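Local coordinates for protein oxidoreductase (Ralstonia eutropha, PDB 3HJ9) that probably acts as an FMN-dependent oxidoreductase of the nitroreductase family, with flavin mononucleotide bound between the two subunits of a dimer, at residues 83-88 / 168-173; 67-72 / 96-101. One frame throughout, in Å; residues are numbered along the deposited sequence.

Overall arrangement
The two contacts show how a nitroreductase-type subunit ties its flavin pocket to its hydrophobic core. Contact 1 joins the flavin-binding loop 83-88 to helix 156-177; contact 2 seats helix 62-73 on the central sheet at strand 94-100. Their centres lie 12 Å apart, and the two meet at A71, a residue of contact 2 whose O accepts hydrogen bonds from both polar side chains of contact 1: T84 OG1 at 2.7 Å and N170 ND2 at 3.0 Å. A171 of contact 1 also packs on L68 of contact 2. Only contact 1 reaches the FMN; V96 of contact 2 stays about 13 Å from it, measured from its side chain.

Contact 1 of 2, residues 83-88 / 168-173; sequences RTAPSP and AENAYL. With FMN (flavin mononucleotide), chain F.
The flavin pocket of this nitroreductase-family dimer is walled in part by the loop 83-88, and N170 of helix 156-177 meets the start of that loop at T84 and A85. N170 ND2 gives a weak hydrogen bond to T84 O (3.2 Å, 148°), while the two side chains lie at a slant to each other. With CG anti to its own carbonyl carbon (chi1 -73°), N170 extends toward the loop, and ND2 also comes against the A85 methyl, 3.8 Å from A85 CB. The stronger partner of both polar side chains is A71 O of helix 62-73: it accepts from N170 ND2 and from T84 OG1. ND2 thus faces the carbonyls of A71 and T84, with a further weak bond to E169 OE2 of the second subunit. N170 ND2 and T84 OG1 are therefore both satisfied in this buried place.

Further along, the loop turns to the ligand. S87 N donates to O3' of the FMN ribityl chain at 3.3 Å (154°), and P86 CB approaches the same oxygen to 3.2 Å. P88 CD lies 3.7 Å from the flavin methyl C8M, an apolar touch at the dimethylbenzene end. R49 of the second subunit links the loop to the cofactor: its NE bonds T84 O, its NH2 bonds R83 O and its NH1 bonds the FMN. The same loop therefore meets cofactor and partner subunit together. Helix 156-177 runs along it, with A85 on M167, P86 on A166 and P88 on F159, and beyond N170 that helix packs A171 against Q209 of strand 203-212.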
# COMPACT_ATOMS: atom_id res chain seq x y z
N ARG A 83 -10.03 8.61 -6.12
CA ARG A 83 -10.20 7.42 -5.30
C ARG A 83 -9.53 7.51 -3.94
O ARG A 83 -8.72 8.39 -3.68
CB ARG A 83 -9.70 6.20 -6.08
CG ARG A 83 -10.23 6.06 -7.56
CD ARG A 83 -11.75 5.94 -7.63
NE ARG A 83 -12.30 6.12 -8.97
CZ ARG A 83 -12.41 5.18 -9.91
NH1 ARG A 83 -11.99 3.93 -9.72
NH2 ARG A 83 -12.96 5.53 -11.06
N THR A 84 -9.88 6.58 -3.06
CA THR A 84 -9.33 6.52 -1.71
C THR A 84 -7.86 6.13 -1.72
O THR A 84 -7.20 6.39 -0.74
CB THR A 84 -10.10 5.52 -0.83
OG1 THR A 84 -10.15 4.29 -1.53
CG2 THR A 84 -11.55 6.04 -0.53
N ALA A 85 -7.36 5.54 -2.82
CA ALA A 85 -5.96 5.08 -2.98
C ALA A 85 -5.39 5.69 -4.27
O ALA A 85 -6.13 5.93 -5.25
CB ALA A 85 -5.89 3.55 -3.03
N PRO A 86 -4.08 5.97 -4.28
CA PRO A 86 -3.47 6.53 -5.48
C PRO A 86 -3.36 5.51 -6.63
O PRO A 86 -3.57 4.30 -6.45
CB PRO A 86 -2.10 6.96 -4.99
CG PRO A 86 -1.79 5.92 -3.93
CD PRO A 86 -3.07 5.68 -3.24
N SER A 87 -3.07 6.02 -7.81
CA SER A 87 -2.84 5.19 -9.00
C SER A 87 -2.00 5.96 -10.01
O SER A 87 -2.24 7.13 -10.18
CB SER A 87 -4.16 4.74 -9.64
OG SER A 87 -4.87 5.84 -10.20
N PRO A 88 -1.04 5.29 -10.71
CA PRO A 88 -0.16 5.97 -11.67
C PRO A 88 -0.96 6.69 -12.78
O PRO A 88 -1.92 6.12 -13.30
CB PRO A 88 0.67 4.81 -12.25
CG PRO A 88 -0.16 3.65 -12.09
CD PRO A 88 -0.88 3.83 -10.79
N ALA A 168 -4.92 -2.45 -0.62
CA ALA A 168 -4.95 -3.52 0.41
C ALA A 168 -4.65 -2.91 1.78
O ALA A 168 -5.17 -3.39 2.79
CB ALA A 168 -3.94 -4.63 0.09
N GLU A 169 -3.82 -1.84 1.84
CA GLU A 169 -3.52 -1.20 3.14
C GLU A 169 -4.74 -0.45 3.69
O GLU A 169 -5.01 -0.51 4.89
CB GLU A 169 -2.29 -0.29 3.06
CG GLU A 169 -1.83 0.25 4.40
CD GLU A 169 -1.38 -0.81 5.40
OE1 GLU A 169 -1.36 -2.02 5.07
OE2 GLU A 169 -1.03 -0.41 6.55
N ASN A 170 -5.47 0.26 2.82
CA ASN A 170 -6.73 0.87 3.22
C ASN A 170 -7.66 -0.19 3.82
O ASN A 170 -8.32 0.07 4.82
CB ASN A 170 -7.45 1.54 2.04
CG ASN A 170 -6.79 2.82 1.58
OD1 ASN A 170 -5.83 3.30 2.19
ND2 ASN A 170 -7.29 3.38 0.46
N ALA A 171 -7.72 -1.36 3.19
CA ALA A 171 -8.59 -2.49 3.66
C ALA A 171 -8.16 -3.01 5.03
O ALA A 171 -9.01 -3.31 5.90
CB ALA A 171 -8.63 -3.65 2.61
N TYR A 172 -6.84 -3.20 5.20
CA TYR A 172 -6.27 -3.57 6.52
C TYR A 172 -6.67 -2.64 7.65
O TYR A 172 -7.10 -3.09 8.71
CB TYR A 172 -4.74 -3.58 6.48
CG TYR A 172 -4.05 -4.89 6.24
CD1 TYR A 172 -4.09 -5.91 7.19
CD2 TYR A 172 -3.25 -5.08 5.10
CE1 TYR A 172 -3.35 -7.14 6.99
CE2 TYR A 172 -2.52 -6.28 4.92
CZ TYR A 172 -2.57 -7.28 5.84
OH TYR A 172 -1.83 -8.42 5.60
N LEU A 173 -6.49 -1.34 7.39
CA LEU A 173 -6.82 -0.28 8.34
C LEU A 173 -8.32 -0.24 8.63
O LEU A 173 -8.72 -0.14 9.82
CB LEU A 173 -6.28 1.10 7.87
CG LEU A 173 -4.73 1.22 7.84
CD1 LEU A 173 -4.26 2.49 7.13
CD2 LEU A 173 -4.10 1.09 9.25
N1 FMN F . 2.68 11.34 -9.33
C2 FMN F . 3.72 12.08 -9.85
O2 FMN F . 3.61 13.30 -9.95
N3 FMN F . 4.90 11.46 -10.23
C4 FMN F . 5.04 10.10 -10.14
O4 FMN F . 6.14 9.60 -10.48
C4A FMN F . 4.00 9.34 -9.64
N5 FMN F . 4.15 7.96 -9.51
C5A FMN F . 3.17 7.17 -8.97
C6 FMN F . 3.40 5.78 -8.87
C7 FMN F . 2.41 4.95 -8.32
C7M FMN F . 2.67 3.48 -8.20
C8 FMN F . 1.21 5.50 -7.89
C8M FMN F . 0.12 4.65 -7.30
C9 FMN F . 0.98 6.87 -7.98
C9A FMN F . 1.96 7.75 -8.53
N10 FMN F . 1.79 9.16 -8.67
C10 FMN F . 2.80 9.95 -9.22
C1' FMN F . 0.55 9.84 -8.19
C2' FMN F . -0.63 9.67 -9.11
O2' FMN F . -0.39 10.45 -10.24
C3' FMN F . -1.93 10.07 -8.40
O3' FMN F . -2.12 9.14 -7.37
C4' FMN F . -3.13 10.17 -9.37
O4' FMN F . -2.93 11.29 -10.16
C5' FMN F . -4.50 10.37 -8.75
O5' FMN F . -4.44 11.45 -7.84
P FMN F . -4.78 11.16 -6.29
O1P FMN F . -5.90 10.18 -6.07
O2P FMN F . -3.58 10.53 -5.59
O3P FMN F . -5.05 12.53 -5.72

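Contact 2 of 2, residues 67-72 / 96-101; sequences ELLWAA and VYVALP
L69 meets V96 and V98 through methyl groups alone, and the two aromatic side chains, W70 and Y97, are turned to other neighbours. The W70 indole meets the ring of W47 of the second subunit, their planes at about 40°, and its NE1 is hydrogen-bonded to V75 O. The Y97 side chain starts out away from the helix and packs among V142, L104 and R106 of the adjoining strands. This is helix-on-sheet packing in the alpha+beta nitroreductase fold: helix 62-73 lies over one face of the central antiparallel sheet, and strand 94-100 presents its alternate residues to it. V96 and V98 point toward the helix, whereas Y97 between them serves the other face.

L69 reaches the strand by its branched end. Its side chain does not start out aimed at the strand, but CG is anti to the carbonyl carbon (chi1 -71°) and the second torsion is extended, which brings the methyls onto the valines. The ends of L69 and V98 meet head on, and L69 CD1 stays 4.1 Å from V98 CG2. V96 is met more loosely and at an oblique angle, with its CG1 4.2 Å from L69 CD2. A72, one turn further on, also faces the strand, its CB 4.9 Å from V96 CG2.

Neighbouring strands add to the apolar layer: L139 touches both L69 and V98, Y107 meets L69, and F141 covers V96. On the flank toward helix 156-177, M167 packs on V96, and L68 lies on Y174. The tightest spot is L69 CD2 against V98 CG2, at 3.4 Å closer than carbons usually pack.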
# COMPACT_ATOMS: atom_id res chain seq x y z
N GLU A 67 -18.37 -0.45 3.25
CA GLU A 67 -17.28 0.40 3.75
C GLU A 67 -15.88 -0.15 3.41
O GLU A 67 -15.00 0.62 3.06
CB GLU A 67 -17.46 0.69 5.24
CG GLU A 67 -18.69 1.56 5.53
CD GLU A 67 -18.91 1.85 6.99
OE1 GLU A 67 -18.34 1.13 7.85
OE2 GLU A 67 -19.64 2.81 7.29
N LEU A 68 -15.71 -1.46 3.47
CA LEU A 68 -14.46 -2.16 3.11
C LEU A 68 -14.10 -1.90 1.65
O LEU A 68 -12.94 -1.50 1.32
CB LEU A 68 -14.63 -3.69 3.30
CG LEU A 68 -13.53 -4.63 2.80
CD1 LEU A 68 -12.20 -4.37 3.56
CD2 LEU A 68 -14.01 -6.10 2.88
N LEU A 69 -15.08 -2.15 0.78
CA LEU A 69 -14.90 -1.93 -0.65
C LEU A 69 -14.60 -0.45 -0.94
O LEU A 69 -13.71 -0.19 -1.70
CB LEU A 69 -16.08 -2.46 -1.48
CG LEU A 69 -16.16 -4.00 -1.53
CD1 LEU A 69 -17.48 -4.42 -2.11
CD2 LEU A 69 -15.01 -4.61 -2.34
N TRP A 70 -15.34 0.46 -0.32
CA TRP A 70 -15.09 1.90 -0.48
C TRP A 70 -13.68 2.30 0.03
O TRP A 70 -12.98 3.10 -0.62
CB TRP A 70 -16.18 2.72 0.20
CG TRP A 70 -15.96 4.17 0.01
CD1 TRP A 70 -16.32 4.92 -1.06
CD2 TRP A 70 -15.30 5.03 0.92
NE1 TRP A 70 -15.90 6.22 -0.89
CE2 TRP A 70 -15.27 6.31 0.32
CE3 TRP A 70 -14.71 4.84 2.18
CZ2 TRP A 70 -14.70 7.42 0.95
CZ3 TRP A 70 -14.14 5.95 2.82
CH2 TRP A 70 -14.15 7.22 2.21
N ALA A 71 -13.31 1.78 1.21
CA ALA A 71 -11.98 2.01 1.79
C ALA A 71 -10.93 1.58 0.76
O ALA A 71 -10.09 2.41 0.37
CB ALA A 71 -11.80 1.27 3.14
N ALA A 72 -11.06 0.37 0.23
CA ALA A 72 -10.08 -0.17 -0.74
C ALA A 72 -10.04 0.52 -2.10
O ALA A 72 -8.95 0.86 -2.60
CB ALA A 72 -10.26 -1.68 -0.93
N VAL A 96 -10.96 -4.20 -8.27
CA VAL A 96 -11.12 -5.02 -7.12
C VAL A 96 -12.27 -5.97 -7.36
O VAL A 96 -13.38 -5.55 -7.64
CB VAL A 96 -11.33 -4.20 -5.84
CG1 VAL A 96 -11.58 -5.14 -4.68
CG2 VAL A 96 -10.11 -3.34 -5.59
N TYR A 97 -11.99 -7.25 -7.20
CA TYR A 97 -12.96 -8.31 -7.31
C TYR A 97 -13.19 -8.84 -5.92
O TYR A 97 -12.29 -8.78 -5.08
CB TYR A 97 -12.45 -9.43 -8.22
CG TYR A 97 -12.51 -9.08 -9.69
CD1 TYR A 97 -11.54 -8.25 -10.27
CD2 TYR A 97 -13.53 -9.58 -10.51
CE1 TYR A 97 -11.57 -7.94 -11.62
CE2 TYR A 97 -13.57 -9.27 -11.85
CZ TYR A 97 -12.61 -8.41 -12.40
OH TYR A 97 -12.67 -8.10 -13.73
N VAL A 98 -14.37 -9.40 -5.70
CA VAL A 98 -14.74 -9.95 -4.39
C VAL A 98 -15.28 -11.37 -4.58
O VAL A 98 -16.28 -11.55 -5.29
CB VAL A 98 -15.86 -9.10 -3.68
CG1 VAL A 98 -15.96 -9.47 -2.23
CG2 VAL A 98 -15.62 -7.61 -3.81
N ALA A 99 -14.63 -12.37 -3.96
CA ALA A 99 -15.12 -13.75 -4.00
C ALA A 99 -16.00 -13.93 -2.78
O ALA A 99 -15.50 -13.89 -1.65
CB ALA A 99 -13.98 -14.77 -4.00
N LEU A 100 -17.32 -14.04 -3.00
CA LEU A 100 -18.29 -14.33 -1.96
C LEU A 100 -18.79 -15.76 -2.18
O LEU A 100 -18.63 -16.31 -3.29
CB LEU A 100 -19.47 -13.38 -2.03
CG LEU A 100 -19.17 -11.92 -1.67
CD1 LEU A 100 -20.29 -11.02 -2.22
CD2 LEU A 100 -18.96 -11.75 -0.13
N PRO A 101 -19.43 -16.36 -1.16
CA PRO A 101 -20.02 -17.70 -1.39
C PRO A 101 -21.08 -17.73 -2.52
O PRO A 101 -21.21 -18.73 -3.21
CB PRO A 101 -20.66 -18.06 -0.04
CG PRO A 101 -20.01 -17.20 0.98
CD PRO A 101 -19.55 -15.93 0.25